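Side-chain contacts in Ac-ASP-7 (Ancylostoma caninum, PDB 3S6S), which is of unknown function but, as a secreted hookworm protein of the SCP/TAPS (pathogenesis-related) family, is thought to take part in host-parasite interactions: residues 61-66 with 75-80; 69-74 with 141-146. One frame throughout, in Å; residues are numbered along the deposited sequence.

Contact 1. Residues 61-66 with 75-80; sequences RKEIKL and RGVTRF
A weak salt bridge and a little aliphatic contact join the C-terminal end of helix 54-65 to strand 76-83, an outermost strand of the mixed sheet in this SCP/TAPS domain. E63 and R79 carry the bridge. R79 NH1 gives a weak hydrogen bond to E63 OE1, 3.4 Å long and 148° at the hydrogen. The oxygen sits at the guanidinium edge, near its plane, and R79 NH2 lies 3.6 Å from the same E63 OE1. The two flat groups are turned 74° apart, and the side chains cross at about a right angle. E63 has CG anti to its N (chi1 174°), which carries the chain out from the helix, and a bend at chi2 turns the carboxylate to residues 68-70. Beside the bridge, E63 CG rests 4.4 Å from V77 CG1. The stronger partners of this buried carboxylate lie just along the chain: G68 N bonds OE1, and A70 N, in the short helix 69-72, bonds OE2. These bonds fix the carboxylate, and exposed R79 adds a looser charge partner that would offset its negative charge. E63 and I64 also touch V137 on strand 133-140, the sheet neighbour of 76-83. V77 touches A70, so the contact lies where two helices meet the sheet.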
ATOM      1  N   ARG A  61       9.572   3.773   9.427  1.00 26.38           N
ATOM      2  CA  ARG A  61      10.249   4.784  10.229  1.00 24.43           C
ATOM      3  C   ARG A  61      11.747   4.491  10.319  1.00 29.06           C
ATOM      4  O   ARG A  61      12.563   5.411  10.282  1.00 30.73           O
ATOM      5  CB  ARG A  61       9.648   4.880  11.632  1.00 27.92           C
ATOM      6  CG  ARG A  61      10.157   6.090  12.438  1.00 32.31           C
ATOM      7  CD  ARG A  61       9.781   6.063  13.943  1.00 32.25           C
ATOM      8  NE  ARG A  61      10.452   4.980  14.668  1.00 37.41           N
ATOM      9  CZ  ARG A  61      11.755   4.957  14.983  1.00 46.49           C
ATOM     10  NH1 ARG A  61      12.557   5.970  14.646  1.00 46.87           N
ATOM     11  NH2 ARG A  61      12.273   3.914  15.636  1.00 32.54           N
ATOM     12  N   LYS A  62      12.110   3.214  10.437  1.00 26.50           N
ATOM     13  CA  LYS A  62      13.513   2.830  10.503  1.00 27.37           C
ATOM     14  C   LYS A  62      14.179   3.117   9.159  1.00 30.74           C
ATOM     15  O   LYS A  62      15.340   3.560   9.098  1.00 26.52           O
ATOM     16  CB  LYS A  62      13.668   1.345  10.835  1.00 28.62           C
ATOM     17  CG  LYS A  62      13.037   0.892  12.134  1.00 32.21           C
ATOM     18  CD  LYS A  62      14.024   0.884  13.276  1.00 31.98           C
ATOM     19  CE  LYS A  62      13.819  -0.329  14.176  1.00 32.27           C
ATOM     20  NZ  LYS A  62      12.490  -0.343  14.856  1.00 36.34           N
ATOM     21  N   GLU A  63      13.426   2.853   8.090  1.00 24.99           N
ATOM     22  CA  GLU A  63      13.896   3.075   6.727  1.00 30.08           C
ATOM     23  C   GLU A  63      14.198   4.553   6.463  1.00 30.19           C
ATOM     24  O   GLU A  63      15.114   4.880   5.708  1.00 28.12           O
ATOM     25  CB  GLU A  63      12.878   2.555   5.705  1.00 26.06           C
ATOM     26  CG  GLU A  63      13.239   2.878   4.271  1.00 26.63           C
ATOM     27  CD  GLU A  63      14.458   2.105   3.812  1.00 29.20           C
ATOM     28  OE1 GLU A  63      15.205   2.601   2.946  1.00 31.57           O
ATOM     29  OE2 GLU A  63      14.669   0.996   4.327  1.00 31.62           O
ATOM     30  N   ILE A  64      13.421   5.446   7.073  1.00 29.94           N
ATOM     31  CA  ILE A  64      13.682   6.866   6.902  1.00 34.03           C
ATOM     32  C   ILE A  64      14.995   7.240   7.581  1.00 36.19           C
ATOM     33  O   ILE A  64      15.822   7.956   7.018  1.00 39.42           O
ATOM     34  CB  ILE A  64      12.565   7.733   7.471  1.00 32.86           C
ATOM     35  CG1 ILE A  64      11.353   7.706   6.533  1.00 31.92           C
ATOM     36  CG2 ILE A  64      13.062   9.162   7.629  1.00 33.61           C
ATOM     37  CD1 ILE A  64      10.051   8.167   7.161  1.00 30.85           C
ATOM     38  N   LYS A  65      15.180   6.741   8.791  1.00 30.99           N
ATOM     39  CA  LYS A  65      16.365   7.040   9.569  1.00 35.55           C
ATOM     40  C   LYS A  65      17.595   6.337   8.991  1.00 32.77           C
ATOM     41  O   LYS A  65      18.698   6.839   9.072  1.00 33.79           O
ATOM     42  CB  LYS A  65      16.131   6.607  11.018  1.00 41.50           C
ATOM     43  CG  LYS A  65      16.733   7.538  12.033  1.00 51.16           C
ATOM     44  CD  LYS A  65      15.723   7.900  13.107  1.00 56.86           C
ATOM     45  CE  LYS A  65      16.308   8.940  14.066  1.00 69.19           C
ATOM     46  NZ  LYS A  65      15.291   9.462  15.035  1.00 63.26           N
ATOM     47  N   LEU A  66      17.396   5.174   8.393  1.00 33.69           N
ATOM     48  CA  LEU A  66      18.523   4.389   7.906  1.00 34.26           C
ATOM     49  C   LEU A  66      18.216   3.739   6.563  1.00 31.78           C
ATOM     50  O   LEU A  66      17.883   2.555   6.493  1.00 32.17           O
ATOM     51  CB  LEU A  66      18.915   3.320   8.933  1.00 32.39           C
ATOM     52  CG  LEU A  66      20.236   2.628   8.620  1.00 38.53           C
ATOM     53  CD1 LEU A  66      21.377   3.652   8.555  1.00 31.86           C
ATOM     54  CD2 LEU A  66      20.517   1.565   9.664  1.00 38.82           C
ATOM     55  N   ARG A  75      11.681  -6.345   2.128  1.00 27.94           N
ATOM     56  CA  ARG A  75      10.418  -5.649   1.945  1.00 30.63           C
ATOM     57  C   ARG A  75      10.388  -4.885   0.634  1.00 28.05           C
ATOM     58  O   ARG A  75      11.425  -4.610   0.042  1.00 26.36           O
ATOM     59  CB  ARG A  75      10.208  -4.638   3.079  1.00 27.43           C
ATOM     60  CG  ARG A  75      10.396  -5.201   4.458  1.00 26.97           C
ATOM     61  CD  ARG A  75       9.384  -6.285   4.722  1.00 22.71           C
ATOM     62  NE  ARG A  75       9.224  -6.502   6.153  1.00 27.12           N
ATOM     63  CZ  ARG A  75       8.667  -7.589   6.680  1.00 33.28           C
ATOM     64  NH1 ARG A  75       8.233  -8.568   5.891  1.00 28.10           N
ATOM     65  NH2 ARG A  75       8.544  -7.699   7.993  1.00 29.94           N
ATOM     66  N   GLY A  76       9.186  -4.518   0.203  1.00 25.65           N
ATOM     67  CA  GLY A  76       9.036  -3.539  -0.851  1.00 25.52           C
ATOM     68  C   GLY A  76       9.034  -2.169  -0.187  1.00 27.20           C
ATOM     69  O   GLY A  76       8.689  -2.048   0.995  1.00 21.90           O
ATOM     70  N   VAL A  77       9.430  -1.145  -0.940  1.00 23.75           N
ATOM     71  CA  VAL A  77       9.498   0.207  -0.418  1.00 25.23           C
ATOM     72  C   VAL A  77       8.995   1.186  -1.469  1.00 27.23           C
ATOM     73  O   VAL A  77       9.313   1.049  -2.652  1.00 26.30           O
ATOM     74  CB  VAL A  77      10.950   0.605  -0.032  1.00 30.13           C
ATOM     75  CG1 VAL A  77      10.987   2.018   0.569  1.00 26.45           C
ATOM     76  CG2 VAL A  77      11.549  -0.396   0.938  1.00 26.07           C
ATOM     77  N   THR A  78       8.194   2.157  -1.035  1.00 25.85           N
ATOM     78  CA  THR A  78       7.922   3.344  -1.836  1.00 24.33           C
ATOM     79  C   THR A  78       8.269   4.619  -1.063  1.00 26.13           C
ATOM     80  O   THR A  78       8.235   4.653   0.162  1.00 22.97           O
ATOM     81  CB  THR A  78       6.459   3.426  -2.310  1.00 24.47           C
ATOM     82  OG1 THR A  78       5.579   3.499  -1.171  1.00 23.49           O
ATOM     83  CG2 THR A  78       6.119   2.220  -3.195  1.00 21.38           C
ATOM     84  N   ARG A  79       8.612   5.670  -1.791  1.00 26.63           N
ATOM     85  CA  ARG A  79       8.916   6.942  -1.168  1.00 30.52           C
ATOM     86  C   ARG A  79       8.174   8.032  -1.895  1.00 27.07           C
ATOM     87  O   ARG A  79       8.017   7.986  -3.104  1.00 25.12           O
ATOM     88  CB  ARG A  79      10.415   7.219  -1.211  1.00 28.14           C
ATOM     89  CG  ARG A  79      11.244   5.980  -0.995  1.00 36.07           C
ATOM     90  CD  ARG A  79      12.719   6.266  -1.172  1.00 36.91           C
ATOM     91  NE  ARG A  79      13.313   6.541   0.122  1.00 36.06           N
ATOM     92  CZ  ARG A  79      14.019   5.653   0.802  1.00 37.54           C
ATOM     93  NH1 ARG A  79      14.227   4.439   0.279  1.00 33.58           N
ATOM     94  NH2 ARG A  79      14.524   5.993   1.989  1.00 31.24           N
ATOM     95  N   PHE A  80       7.697   9.015  -1.149  1.00 31.90           N
ATOM     96  CA  PHE A  80       7.094  10.175  -1.783  1.00 34.37           C
ATOM     97  C   PHE A  80       7.255  11.402  -0.897  1.00 33.54           C
ATOM     98  O   PHE A  80       7.176  11.312   0.332  1.00 32.46           O
ATOM     99  CB  PHE A  80       5.642   9.904  -2.210  1.00 29.05           C
ATOM    100  CG  PHE A  80       4.796   9.248  -1.153  1.00 31.93           C
ATOM    101  CD1 PHE A  80       4.849   7.874  -0.956  1.00 26.35           C
ATOM    102  CD2 PHE A  80       3.917  10.007  -0.370  1.00 33.28           C
ATOM    103  CE1 PHE A  80       4.051   7.262   0.015  1.00 31.33           C
ATOM    104  CE2 PHE A  80       3.120   9.404   0.611  1.00 28.40           C
ATOM    105  CZ  PHE A  80       3.183   8.035   0.803  1.00 27.89           C
TER

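Contact 2. Residues 69-74 with 141-146; sequences YADLHH and DKKPKD
D71 and K143 face each other at the surface, between the short helix about 69-72 and the loop that follows strand 133-140. The electrostatic part is this pair alone. K143 NZ stands 4.3 Å from D71 OD1, beyond salt-bridge range. K143 is fully extended, with all four torsions near 180°, and its chain reaches across to place NZ near the D71 carboxylate. D71 CG lies anti to the backbone N (chi1 -175°), which brings the carboxylate nearer to the loop than its CB direction would suggest. Q108 on helix 103-110 touches the K143 side chain.

The backbone part lies at H74 and D141, where the backbones of the two segments come nearest. H74 O and D141 O are 4.1 Å apart, two acceptors with no bond between them. The CB of D141 is directed away from 69-74, and its carboxylate bonds T115 OG1 and, weakly, R116 N.

A Schellman motif ends the helix and sets the shape of this side. H74 is its C-prime residue, and its positive phi (64°) turns the chain out of the helix. H74 N bonds D71 O at 2.9 Å, and R75 N, just past the segment, bonds A70 O.

Across the contact, the chemistry implies a loose, solvent-accessible meeting of opposite charges. The attraction between D71 and K143 would be modest and probably sensitive to salt.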
ATOM      1  N   TYR A  69      17.372  -0.088   5.284  1.00 30.80           N
ATOM      2  CA  TYR A  69      16.841  -0.938   6.356  1.00 33.28           C
ATOM      3  C   TYR A  69      15.809  -1.940   5.849  1.00 29.35           C
ATOM      4  O   TYR A  69      15.893  -3.129   6.148  1.00 32.21           O
ATOM      5  CB  TYR A  69      16.238  -0.109   7.511  1.00 33.67           C
ATOM      6  CG  TYR A  69      15.553  -0.971   8.548  1.00 27.03           C
ATOM      7  CD1 TYR A  69      16.240  -1.419   9.680  1.00 28.94           C
ATOM      8  CD2 TYR A  69      14.229  -1.366   8.380  1.00 28.21           C
ATOM      9  CE1 TYR A  69      15.621  -2.242  10.621  1.00 28.97           C
ATOM     10  CE2 TYR A  69      13.601  -2.186   9.306  1.00 32.40           C
ATOM     11  CZ  TYR A  69      14.298  -2.621  10.427  1.00 37.21           C
ATOM     12  OH  TYR A  69      13.662  -3.430  11.353  1.00 43.31           O
ATOM     13  N   ALA A  70      14.845  -1.468   5.068  1.00 26.99           N
ATOM     14  CA  ALA A  70      13.729  -2.328   4.652  1.00 32.30           C
ATOM     15  C   ALA A  70      14.156  -3.429   3.674  1.00 29.82           C
ATOM     16  O   ALA A  70      13.737  -4.580   3.783  1.00 27.34           O
ATOM     17  CB  ALA A  70      12.588  -1.488   4.067  1.00 26.44           C
ATOM     18  N   ASP A  71      14.992  -3.062   2.717  1.00 31.97           N
ATOM     19  CA  ASP A  71      15.537  -4.042   1.794  1.00 38.08           C
ATOM     20  C   ASP A  71      16.218  -5.203   2.531  1.00 33.84           C
ATOM     21  O   ASP A  71      16.111  -6.346   2.116  1.00 35.88           O
ATOM     22  CB  ASP A  71      16.506  -3.394   0.803  1.00 40.54           C
ATOM     23  CG  ASP A  71      16.982  -4.374  -0.249  1.00 55.54           C
ATOM     24  OD1 ASP A  71      16.106  -4.957  -0.929  1.00 56.04           O
ATOM     25  OD2 ASP A  71      18.215  -4.588  -0.374  1.00 55.86           O
ATOM     26  N   LEU A  72      16.897  -4.907   3.634  1.00 34.83           N
ATOM     27  CA  LEU A  72      17.517  -5.952   4.448  1.00 37.83           C
ATOM     28  C   LEU A  72      16.514  -6.946   5.004  1.00 39.09           C
ATOM     29  O   LEU A  72      16.848  -8.108   5.246  1.00 38.55           O
ATOM     30  CB  LEU A  72      18.286  -5.349   5.622  1.00 38.93           C
ATOM     31  CG  LEU A  72      19.590  -4.658   5.271  1.00 38.62           C
ATOM     32  CD1 LEU A  72      20.385  -4.510   6.533  1.00 39.97           C
ATOM     33  CD2 LEU A  72      20.347  -5.483   4.243  1.00 42.74           C
ATOM     34  N   HIS A  73      15.296  -6.474   5.244  1.00 37.13           N
ATOM     35  CA  HIS A  73      14.239  -7.343   5.729  1.00 36.19           C
ATOM     36  C   HIS A  73      13.366  -7.837   4.574  1.00 36.89           C
ATOM     37  O   HIS A  73      12.289  -8.392   4.790  1.00 34.53           O
ATOM     38  CB  HIS A  73      13.429  -6.628   6.819  1.00 33.74           C
ATOM     39  CG  HIS A  73      14.252  -6.242   8.013  1.00 35.53           C
ATOM     40  ND1 HIS A  73      14.355  -7.031   9.139  1.00 39.04           N
ATOM     41  CD2 HIS A  73      15.043  -5.166   8.239  1.00 34.21           C
ATOM     42  CE1 HIS A  73      15.151  -6.446  10.016  1.00 37.52           C
ATOM     43  NE2 HIS A  73      15.583  -5.313   9.493  1.00 35.13           N
ATOM     44  N   HIS A  74      13.847  -7.631   3.348  1.00 35.72           N
ATOM     45  CA  HIS A  74      13.213  -8.190   2.155  1.00 36.07           C
ATOM     46  C   HIS A  74      11.819  -7.649   1.916  1.00 35.60           C
ATOM     47  O   HIS A  74      10.905  -8.390   1.532  1.00 34.35           O
ATOM     48  CB  HIS A  74      13.195  -9.716   2.227  1.00 39.22           C
ATOM     49  CG  HIS A  74      14.566 -10.316   2.272  1.00 48.79           C
ATOM     50  ND1 HIS A  74      15.133 -10.792   3.435  1.00 41.02           N
ATOM     51  CD2 HIS A  74      15.500 -10.469   1.301  1.00 40.40           C
ATOM     52  CE1 HIS A  74      16.353 -11.228   3.175  1.00 42.74           C
ATOM     53  NE2 HIS A  74      16.599 -11.043   1.889  1.00 44.71           N
ATOM     54  N   ASP A 141       4.985  -5.934   2.513  1.00 26.09           N
ATOM     55  CA  ASP A 141       5.462  -7.258   2.855  1.00 26.46           C
ATOM     56  C   ASP A 141       5.949  -7.981   1.608  1.00 26.19           C
ATOM     57  O   ASP A 141       6.812  -8.848   1.689  1.00 28.54           O
ATOM     58  CB  ASP A 141       4.403  -8.068   3.617  1.00 24.56           C
ATOM     59  CG  ASP A 141       3.206  -8.464   2.753  1.00 25.81           C
ATOM     60  OD1 ASP A 141       2.525  -9.436   3.136  1.00 26.47           O
ATOM     61  OD2 ASP A 141       2.935  -7.824   1.714  1.00 19.42           O
ATOM     62  N   LYS A 142       5.414  -7.612   0.450  1.00 24.39           N
ATOM     63  CA  LYS A 142       5.835  -8.273  -0.775  1.00 26.43           C
ATOM     64  C   LYS A 142       6.151  -7.326  -1.938  1.00 27.75           C
ATOM     65  O   LYS A 142       5.347  -6.487  -2.332  1.00 28.19           O
ATOM     66  CB  LYS A 142       4.844  -9.361  -1.193  1.00 30.10           C
ATOM     67  CG  LYS A 142       5.458 -10.354  -2.169  1.00 32.59           C
ATOM     68  CD  LYS A 142       4.538 -11.538  -2.437  1.00 40.26           C
ATOM     69  CE  LYS A 142       5.281 -12.699  -3.126  1.00 32.70           C
ATOM     70  NZ  LYS A 142       6.033 -12.263  -4.341  1.00 34.55           N
ATOM     71  N   LYS A 143       7.354  -7.494  -2.473  1.00 29.33           N
ATOM     72  CA  LYS A 143       7.889  -6.691  -3.550  1.00 28.53           C
ATOM     73  C   LYS A 143       7.770  -7.457  -4.850  1.00 29.96           C
ATOM     74  O   LYS A 143       8.180  -8.601  -4.916  1.00 29.48           O
ATOM     75  CB  LYS A 143       9.362  -6.437  -3.263  1.00 29.74           C
ATOM     76  CG  LYS A 143      10.110  -5.798  -4.389  1.00 28.53           C
ATOM     77  CD  LYS A 143      11.504  -5.521  -3.932  1.00 30.60           C
ATOM     78  CE  LYS A 143      12.251  -4.620  -4.901  1.00 38.83           C
ATOM     79  NZ  LYS A 143      13.692  -4.529  -4.497  1.00 47.39           N
ATOM     80  N   PRO A 144       7.206  -6.836  -5.899  1.00 32.54           N
ATOM     81  CA  PRO A 144       7.120  -7.584  -7.157  1.00 30.98           C
ATOM     82  C   PRO A 144       8.508  -7.686  -7.786  1.00 37.21           C
ATOM     83  O   PRO A 144       9.407  -6.961  -7.364  1.00 35.44           O
ATOM     84  CB  PRO A 144       6.232  -6.695  -8.012  1.00 31.51           C
ATOM     85  CG  PRO A 144       6.545  -5.306  -7.530  1.00 29.25           C
ATOM     86  CD  PRO A 144       6.757  -5.442  -6.048  1.00 26.58           C
ATOM     87  N   LYS A 145       8.697  -8.573  -8.759  1.00 41.07           N
ATOM     88  CA  LYS A 145       9.939  -8.546  -9.530  1.00 40.40           C
ATOM     89  C   LYS A 145       9.706  -8.005 -10.924  1.00 38.24           C
ATOM     90  O   LYS A 145       8.585  -7.970 -11.416  1.00 35.62           O
ATOM     91  CB  LYS A 145      10.683  -9.895  -9.577  1.00 39.91           C
ATOM     92  CG  LYS A 145       9.967 -11.099  -9.003  1.00 43.77           C
ATOM     93  CD  LYS A 145      10.987 -12.155  -8.566  1.00 49.06           C
ATOM     94  CE  LYS A 145      12.125 -12.269  -9.594  1.00 55.04           C
ATOM     95  NZ  LYS A 145      13.309 -13.019  -9.084  1.00 52.81           N
ATOM     96  N   ASP A 146      10.780  -7.555 -11.553  1.00 42.50           N
ATOM     97  CA  ASP A 146      10.662  -6.947 -12.861  1.00 40.12           C
ATOM     98  C   ASP A 146      10.139  -7.960 -13.859  1.00 38.82           C
ATOM     99  O   ASP A 146      10.542  -9.126 -13.852  1.00 35.95           O
ATOM    100  CB  ASP A 146      11.993  -6.337 -13.279  1.00 44.40           C
ATOM    101  CG  ASP A 146      12.365  -5.149 -12.407  1.00 56.15           C
ATOM    102  OD1 ASP A 146      12.936  -5.372 -11.315  1.00 58.61           O
ATOM    103  OD2 ASP A 146      12.045  -3.999 -12.793  1.00 55.56           O
TER

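From the N terminus, the chain passes along helix 54-65, through the short helix 69-72 and into strand 76-83. Contact 1 closes this local loop, with only eight residues between its segments. Contact 2 starts inside that loop, at 69-74, and closes a much longer one of 66 residues that takes in most of the sheet and two more helices. The segments alternate, so the contacts cross rather than nest. The centres of contact 1 and contact 2 are about 11 Å apart, and the two touch directly. V77 CG2 packs 3.5 Å from A70 CB. Through A70 the short helix meets the edge strand, and through E63 it meets helix 54-65. Contact 2 places it beside the loop after strand 133-140.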